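Long-range contacts in putative methyltransferase protein (Bacteroides fragilis, PDB 5BP9), which binds S-adenosyl-L-homocysteine and probably catalyses S-adenosylmethionine-dependent methyl transfer: residues K62-L66 / E77-L83; L93-A97 / Y271-A275; N169-G175 / D242-I246. One frame throughout, in Å; residues are numbered along the deposited sequence.

Contact 1 (K62-L66 / E77-L83); sequences KADRL and EIPVKQL
R65 and E77 set out alike, each with CG beside the backbone N and anti to the carbonyl carbon (chi1 -56° and -64°), but beyond CG the arginine chain bends while the glutamate stays extended. The bend packs CB, CG and CD of R65 against the E77 carboxylate and still brings the guanidinium back to it. The result is a salt bridge of 2.9 Å from NH1 of R65 to OE1 of E77, received on the syn lone pair and lying in the guanidinium plane, although the two flat groups stand nearly perpendicular (89°). The backbone N of R65 is held in turn by OD1 of D64 at 2.7 Å, approached from above the carboxylate plane.

One direct backbone bond joins the two segments: N of I78 donates to O of L66 at 2.9 Å. A single water joins N of L66, from which it accepts, to O of I78, to which it donates at 2.6 Å. The side chains of L66 and I78 point the same way, and CD2 of L66 lies 3.9 Å from CB of I78. CB of L66 meets CG2 of V80 at 4.1 Å.

The contact lies at one end of the four-stranded antiparallel sheet beside the ligands, where the outermost strand 76-78 runs antiparallel to strand 66-69, and I78 touches the bound glycol ether. From helix 49-60, M50 lies on L66 and I78, and A53 and F57 lie on V80. From strand 226-233, M231 meets I78, and Y233 meets A63 and L66.

Contact 2 (L93-A97 / Y271-A275); sequences LERTA and YDYLA
L93 and L274 join helix 92-100 to strand 272-279 of the mixed seven-stranded sheet, whose order 3-2-1-4-5-7-6 identifies the Rossmann-like fold of class I methyltransferases. The axes of segments 93-97 and 272-275 come within 8.9 Å and run nearly parallel, 10° between their directions. The two leucines, both buried, slide past each other in opposite senses and supply most of the contact surface. CD2 of L93 rests 4.1 Å from CB of L274, while its CD1 presses on the strand backbone, 3.6 Å from N of Y273. L274 answers from the sheet: with CG anti to the backbone N (chi1 178°), its two methyl groups extend over the helix turn between L93 and A97. There its CD2 sits 3.8 Å from CG2 of T96, and its CD1 lies 4.0 Å from CB of A97.

D272 and T96 are only partly exposed to solvent, yet they add little to the buried area. OG1 of T96 is occupied by O of L92 and NZ of K266, the latter on the neighbouring strand 260-267. OD1 of D272 accepts from N of H270, and its OD2 makes van der Waals contact only, 3.8 Å from CD1 of L93.

Contact 3 (N169-G175 / D242-I246); sequences NGSGIIG and DWLYI. With SAH (S-adenosyl-L-homocysteine), chain D; ETE (2-{2-[2-2-(methoxy-ethoxy)-ethoxy]-ethoxy}-ethanol), chain B.
W243 lies flat on G172, its indole face covering a backbone that has no side chain to hold it off. CA of G172 sits 3.5 Å from the centroid of the six-membered ring, 12° off the ring normal, a CH-pi contact. The peptide that follows continues across the same face. C14 and C23 of the bound glycol ether lie over part of the opposite face, so the ring lies between protein and ligand, and its far corner, CH2 of W243, reaches C5' of S-adenosyl-L-homocysteine at 3.6 Å.

N169 supplies a second stacking. Its CG, anti to the backbone N (chi1 -165°), carries the amide over the Y245 ring with the planes only 20° apart, and ND2 of N169 hangs 3.4 Å above the ring plane, close to its centre. The same ND2 donates to O of L244 at 3.0 Å, while OD1 is bonded to OG of S201. O of L244 is gripped twice, because OG of S171 donates to it at 2.7 Å from the opposite face of the carbonyl plane. N of L244 donates to O of G172 at 3.2 Å, and that oxygen also receives N of G175 as the short 3-10 turn closes. CB of S171 packs 3.6 Å from CG2 of I246.

I173 and W243 both belong to the S-adenosyl-L-homocysteine pocket. The loop after strand 161-166 thus acts, as in class I methyltransferases generally, as a border of the cofactor pocket, with W243 of the antiparallel sheet lying between this loop and the glycol ether.

The three contacts show how chemistry follows position in a fold. Contact 1 is the most peripheral, partly buried and built from a salt bridge, a water and apolar packing; contacts 2 and 3 are buried, the former apolar across its interface, the latter rich in hydrogen bonds and ring faces. Contacts 1 and 3 reach opposite outermost strands of the same antiparallel sheet and both help line the glycol ether site, whereas contact 2 belongs to the mixed sheet, away from the ligands. Contact 3 is nested within the chain loop that contact 2 closes, and the two touch directly: OH of Y273 lies 2.7 Å from O of I246, probably a hydrogen bond.

Contact 1 (K62-L66 / E77-L83)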
# COMPACT_ATOMS: atom_id res chain seq x y z
N LYS A 62 -20.20 -8.45 10.12
CA LYS A 62 -20.25 -7.55 11.27
C LYS A 62 -18.83 -7.47 11.85
O LYS A 62 -18.06 -8.43 11.74
CB LYS A 62 -21.19 -8.08 12.36
CG LYS A 62 -22.66 -8.17 11.94
N ALA A 63 -18.50 -6.35 12.48
CA ALA A 63 -17.17 -6.18 13.06
C ALA A 63 -17.19 -5.05 14.08
O ALA A 63 -18.01 -4.14 14.01
CB ALA A 63 -16.14 -5.90 11.96
N ASP A 64 -16.27 -5.14 15.05
CA ASP A 64 -15.97 -4.05 15.96
C ASP A 64 -15.11 -3.05 15.13
O ASP A 64 -14.89 -3.20 13.91
CB ASP A 64 -15.24 -4.61 17.21
CG ASP A 64 -15.08 -3.59 18.36
OD1 ASP A 64 -15.63 -2.45 18.29
OD2 ASP A 64 -14.37 -3.91 19.35
N ARG A 65 -14.65 -1.99 15.78
CA ARG A 65 -13.89 -0.97 15.11
C ARG A 65 -12.40 -1.30 15.08
O ARG A 65 -11.84 -1.81 16.05
CB ARG A 65 -14.11 0.37 15.79
CG ARG A 65 -15.55 0.81 15.91
CD ARG A 65 -16.32 0.79 14.61
NE ARG A 65 -17.73 1.16 14.80
CZ ARG A 65 -18.21 2.40 14.89
NH1 ARG A 65 -17.43 3.48 14.82
NH2 ARG A 65 -19.52 2.56 15.04
N LEU A 66 -11.79 -1.01 13.95
CA LEU A 66 -10.35 -1.11 13.79
C LEU A 66 -9.75 0.22 14.22
O LEU A 66 -9.90 1.22 13.55
CB LEU A 66 -9.98 -1.47 12.34
CG LEU A 66 -8.50 -1.57 12.01
CD1 LEU A 66 -7.79 -2.63 12.87
CD2 LEU A 66 -8.35 -1.85 10.51
N GLU A 77 -10.11 5.68 13.89
CA GLU A 77 -10.56 4.40 13.37
C GLU A 77 -10.39 4.32 11.84
O GLU A 77 -10.40 5.35 11.15
CB GLU A 77 -12.02 4.18 13.72
CG GLU A 77 -12.28 4.07 15.22
CD GLU A 77 -13.75 3.90 15.59
OE1 GLU A 77 -14.59 3.81 14.66
OE2 GLU A 77 -14.04 3.85 16.83
N ILE A 78 -10.23 3.08 11.36
CA ILE A 78 -10.24 2.76 9.95
C ILE A 78 -11.55 2.03 9.68
O ILE A 78 -11.74 0.93 10.16
CB ILE A 78 -9.05 1.86 9.55
CG1 ILE A 78 -7.73 2.62 9.66
CG2 ILE A 78 -9.23 1.36 8.12
CD1 ILE A 78 -6.50 1.73 9.64
N PRO A 79 -12.49 2.65 8.93
CA PRO A 79 -13.79 1.96 8.71
C PRO A 79 -13.64 0.62 7.99
O PRO A 79 -13.00 0.58 6.93
CB PRO A 79 -14.58 2.96 7.87
CG PRO A 79 -13.97 4.28 8.18
CD PRO A 79 -12.51 4.02 8.40
N VAL A 80 -14.22 -0.44 8.55
CA VAL A 80 -13.94 -1.81 8.07
C VAL A 80 -14.70 -2.14 6.78
O VAL A 80 -14.15 -2.74 5.87
CB VAL A 80 -14.20 -2.92 9.13
CG1 VAL A 80 -13.88 -4.32 8.59
CG2 VAL A 80 -13.33 -2.69 10.37
N LYS A 81 -15.95 -1.71 6.68
CA LYS A 81 -16.70 -1.91 5.43
C LYS A 81 -15.96 -1.32 4.20
O LYS A 81 -15.99 -1.91 3.12
CB LYS A 81 -18.11 -1.31 5.57
N GLN A 82 -15.28 -0.19 4.38
CA GLN A 82 -14.56 0.50 3.29
C GLN A 82 -13.35 -0.28 2.78
O GLN A 82 -12.94 -0.11 1.64
CB GLN A 82 -14.14 1.92 3.72
N LEU A 83 -12.78 -1.14 3.63
CA LEU A 83 -11.73 -2.07 3.20
C LEU A 83 -12.22 -3.10 2.19
O LEU A 83 -11.39 -3.74 1.53
CB LEU A 83 -11.12 -2.79 4.41
CG LEU A 83 -10.41 -1.89 5.43
CD1 LEU A 83 -9.96 -2.67 6.65
CD2 LEU A 83 -9.23 -1.15 4.80
O HOH W 1 -13.38 0.67 12.19

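Contact 2 (L93-A97 / Y271-A275)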
# COMPACT_ATOMS: atom_id res chain seq x y z
N LEU A 93 -8.26 8.16 -7.43
CA LEU A 93 -6.89 7.81 -7.78
C LEU A 93 -6.72 6.31 -7.96
O LEU A 93 -5.95 5.87 -8.83
CB LEU A 93 -5.90 8.35 -6.76
CG LEU A 93 -5.92 9.88 -6.58
CD1 LEU A 93 -4.90 10.27 -5.51
CD2 LEU A 93 -5.63 10.62 -7.87
N GLU A 94 -7.46 5.55 -7.18
CA GLU A 94 -7.42 4.09 -7.27
C GLU A 94 -8.11 3.60 -8.54
O GLU A 94 -7.57 2.74 -9.24
CB GLU A 94 -8.02 3.44 -6.02
CG GLU A 94 -7.22 3.77 -4.76
CD GLU A 94 -7.85 3.22 -3.51
OE1 GLU A 94 -8.66 2.28 -3.60
OE2 GLU A 94 -7.52 3.73 -2.41
N ARG A 95 -9.27 4.17 -8.85
CA ARG A 95 -9.98 3.82 -10.09
C ARG A 95 -9.10 4.10 -11.30
O ARG A 95 -9.06 3.30 -12.25
CB ARG A 95 -11.31 4.60 -10.21
CG ARG A 95 -12.33 4.29 -9.13
CD ARG A 95 -13.70 4.88 -9.48
NE ARG A 95 -13.68 6.32 -9.79
CZ ARG A 95 -13.95 7.32 -8.93
NH1 ARG A 95 -14.24 7.09 -7.65
NH2 ARG A 95 -13.90 8.58 -9.36
N THR A 96 -8.40 5.24 -11.26
CA THR A 96 -7.55 5.67 -12.36
C THR A 96 -6.42 4.66 -12.56
O THR A 96 -6.13 4.24 -13.67
CB THR A 96 -6.97 7.08 -12.08
OG1 THR A 96 -8.05 8.02 -11.94
CG2 THR A 96 -6.03 7.52 -13.20
N ALA A 97 -5.80 4.26 -11.46
CA ALA A 97 -4.74 3.27 -11.53
C ALA A 97 -5.18 1.90 -12.05
O ALA A 97 -4.50 1.34 -12.89
CB ALA A 97 -4.07 3.14 -10.16
N TYR A 271 -4.61 17.04 -1.35
CA TYR A 271 -3.13 16.97 -1.35
C TYR A 271 -2.58 15.60 -1.77
O TYR A 271 -1.42 15.29 -1.54
CB TYR A 271 -2.53 17.41 0.01
CG TYR A 271 -2.89 18.82 0.40
CD1 TYR A 271 -2.24 19.91 -0.18
CD2 TYR A 271 -3.89 19.06 1.32
CE1 TYR A 271 -2.57 21.21 0.17
CE2 TYR A 271 -4.25 20.37 1.67
CZ TYR A 271 -3.58 21.44 1.10
OH TYR A 271 -3.91 22.74 1.44
N ASP A 272 -3.43 14.82 -2.41
CA ASP A 272 -3.12 13.47 -2.85
C ASP A 272 -2.88 13.41 -4.35
O ASP A 272 -3.33 14.27 -5.12
CB ASP A 272 -4.20 12.45 -2.43
CG ASP A 272 -5.63 12.90 -2.73
OD1 ASP A 272 -5.87 14.06 -3.09
OD2 ASP A 272 -6.50 12.03 -2.59
N TYR A 273 -2.14 12.38 -4.76
CA TYR A 273 -1.78 12.23 -6.16
C TYR A 273 -1.47 10.79 -6.51
O TYR A 273 -1.17 9.97 -5.62
CB TYR A 273 -0.59 13.12 -6.52
CG TYR A 273 0.68 12.65 -5.86
CD1 TYR A 273 1.00 13.08 -4.60
CD2 TYR A 273 1.53 11.76 -6.51
CE1 TYR A 273 2.12 12.63 -3.93
CE2 TYR A 273 2.69 11.29 -5.86
CZ TYR A 273 2.98 11.73 -4.59
OH TYR A 273 4.09 11.24 -3.99
N LEU A 274 -1.56 10.52 -7.81
CA LEU A 274 -1.15 9.24 -8.40
C LEU A 274 0.05 9.51 -9.27
O LEU A 274 -0.00 10.42 -10.12
CB LEU A 274 -2.28 8.62 -9.21
CG LEU A 274 -1.96 7.28 -9.92
CD1 LEU A 274 -1.78 6.14 -8.93
CD2 LEU A 274 -3.02 6.96 -10.96
N ALA A 275 1.12 8.75 -9.04
CA ALA A 275 2.33 8.84 -9.83
C ALA A 275 2.64 7.53 -10.54
O ALA A 275 2.22 6.45 -10.10
CB ALA A 275 3.52 9.22 -8.96

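Contact 3 (N169-G175 / D242-I246)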
# COMPACT_ATOMS: atom_id res chain seq x y z
N ASN A 169 -2.36 5.04 -0.18
CA ASN A 169 -1.06 5.48 0.28
C ASN A 169 -0.03 4.39 0.06
O ASN A 169 0.55 3.82 1.01
CB ASN A 169 -1.05 5.94 1.74
CG ASN A 169 0.21 6.70 2.06
OD1 ASN A 169 0.52 7.66 1.35
ND2 ASN A 169 0.97 6.27 3.07
N GLY A 170 0.20 4.10 -1.22
CA GLY A 170 1.11 3.08 -1.64
C GLY A 170 2.53 3.24 -1.20
O GLY A 170 3.25 2.27 -1.06
N SER A 171 2.94 4.48 -0.93
CA SER A 171 4.26 4.73 -0.40
C SER A 171 4.45 4.15 1.01
O SER A 171 5.57 3.95 1.45
CB SER A 171 4.53 6.22 -0.36
OG SER A 171 3.52 6.90 0.32
N GLY A 172 3.36 3.91 1.72
CA GLY A 172 3.40 3.53 3.10
C GLY A 172 4.37 2.44 3.46
O GLY A 172 5.16 2.58 4.41
N ILE A 173 4.33 1.37 2.66
CA ILE A 173 5.13 0.15 2.82
C ILE A 173 6.63 0.42 2.87
O ILE A 173 7.40 -0.32 3.49
CB ILE A 173 4.72 -0.85 1.70
CG1 ILE A 173 3.39 -1.51 2.11
CG2 ILE A 173 5.72 -1.98 1.50
CD1 ILE A 173 2.75 -2.38 1.06
N ILE A 174 7.05 1.47 2.17
CA ILE A 174 8.48 1.86 2.15
C ILE A 174 8.97 2.29 3.55
O ILE A 174 10.15 2.09 3.91
CB ILE A 174 8.78 2.93 1.07
CG1 ILE A 174 8.39 2.41 -0.31
CG2 ILE A 174 10.27 3.35 1.10
CD1 ILE A 174 8.31 3.47 -1.36
N GLY A 175 8.07 2.88 4.34
CA GLY A 175 8.32 3.17 5.76
C GLY A 175 9.06 4.46 6.04
O GLY A 175 8.57 5.33 6.78
N ASP A 242 6.31 1.83 10.76
CA ASP A 242 6.55 3.06 10.03
C ASP A 242 5.67 3.09 8.77
O ASP A 242 5.52 2.08 8.08
CB ASP A 242 8.03 3.15 9.63
CG ASP A 242 8.97 3.25 10.83
OD1 ASP A 242 8.57 3.74 11.92
OD2 ASP A 242 10.13 2.86 10.67
N TRP A 243 5.09 4.26 8.47
CA TRP A 243 4.19 4.40 7.32
C TRP A 243 4.55 5.72 6.64
O TRP A 243 4.32 6.78 7.18
CB TRP A 243 2.71 4.34 7.75
CG TRP A 243 1.73 3.95 6.68
CD1 TRP A 243 0.66 4.68 6.21
CD2 TRP A 243 1.69 2.69 6.00
NE1 TRP A 243 -0.02 3.96 5.26
CE2 TRP A 243 0.59 2.74 5.11
CE3 TRP A 243 2.46 1.54 6.06
CZ2 TRP A 243 0.25 1.66 4.28
CZ3 TRP A 243 2.15 0.48 5.23
CH2 TRP A 243 1.05 0.54 4.34
N LEU A 244 5.14 5.62 5.45
CA LEU A 244 5.61 6.79 4.73
C LEU A 244 4.53 7.42 3.87
O LEU A 244 3.91 6.75 3.02
CB LEU A 244 6.77 6.41 3.83
CG LEU A 244 7.40 7.52 2.96
CD1 LEU A 244 8.10 8.58 3.80
CD2 LEU A 244 8.35 6.89 1.96
N TYR A 245 4.30 8.71 4.08
CA TYR A 245 3.61 9.57 3.11
C TYR A 245 4.68 10.41 2.43
O TYR A 245 5.63 10.81 3.08
CB TYR A 245 2.59 10.48 3.80
CG TYR A 245 1.47 9.74 4.47
CD1 TYR A 245 1.67 9.12 5.70
CD2 TYR A 245 0.23 9.64 3.89
CE1 TYR A 245 0.66 8.41 6.32
CE2 TYR A 245 -0.80 8.93 4.50
CZ TYR A 245 -0.58 8.31 5.72
OH TYR A 245 -1.59 7.59 6.34
N ILE A 246 4.55 10.64 1.14
CA ILE A 246 5.61 11.34 0.42
C ILE A 246 4.99 12.26 -0.62
O ILE A 246 4.10 11.87 -1.40
CB ILE A 246 6.62 10.33 -0.18
CG1 ILE A 246 7.85 11.04 -0.75
CG2 ILE A 246 5.96 9.44 -1.24
CD1 ILE A 246 8.98 10.10 -1.10
N SAH D . -4.26 -2.11 -0.60
CA SAH D . -5.31 -2.38 0.46
CB SAH D . -4.78 -2.34 1.90
CG SAH D . -4.00 -1.07 2.30
SD SAH D . -3.39 -1.21 3.95
C SAH D . -6.45 -1.41 0.35
O SAH D . -6.41 -0.49 -0.46
OXT SAH D . -7.46 -1.49 1.04
C5' SAH D . -1.71 -1.71 3.68
C4' SAH D . -1.57 -3.22 3.51
O4' SAH D . -0.19 -3.51 3.21
C3' SAH D . -1.91 -4.08 4.73
O3' SAH D . -2.84 -5.12 4.35
C2' SAH D . -0.57 -4.62 5.20
O2' SAH D . -0.61 -5.85 5.89
C1' SAH D . 0.22 -4.69 3.91
N9 SAH D . 1.69 -4.67 4.01
C8 SAH D . 2.42 -3.91 4.83
N7 SAH D . 3.71 -4.04 4.67
C5 SAH D . 3.82 -4.95 3.65
C6 SAH D . 4.92 -5.53 3.00
N6 SAH D . 6.20 -5.23 3.30
N1 SAH D . 4.68 -6.43 2.00
C2 SAH D . 3.40 -6.74 1.70
N3 SAH D . 2.29 -6.24 2.26
C4 SAH D . 2.56 -5.36 3.24
OH2 ETE B . 3.19 -3.70 9.12
C12 ETE B . 1.77 -3.57 9.22
C22 ETE B . 1.39 -2.47 8.25
OH3 ETE B . -0.02 -2.32 8.18
C13 ETE B . -1.79 -0.78 7.62
C23 ETE B . -0.38 -1.25 7.30
OH4 ETE B . -2.14 0.31 6.77
C14 ETE B . -2.18 2.42 7.91
C24 ETE B . -3.02 1.28 7.36
OH5 ETE B . -2.98 3.24 8.77
C15 ETE B . -4.05 5.42 8.81
C25 ETE B . -3.88 4.10 8.06
OH6 ETE B . -5.39 5.88 8.67
C26 ETE B . -5.84 6.69 9.76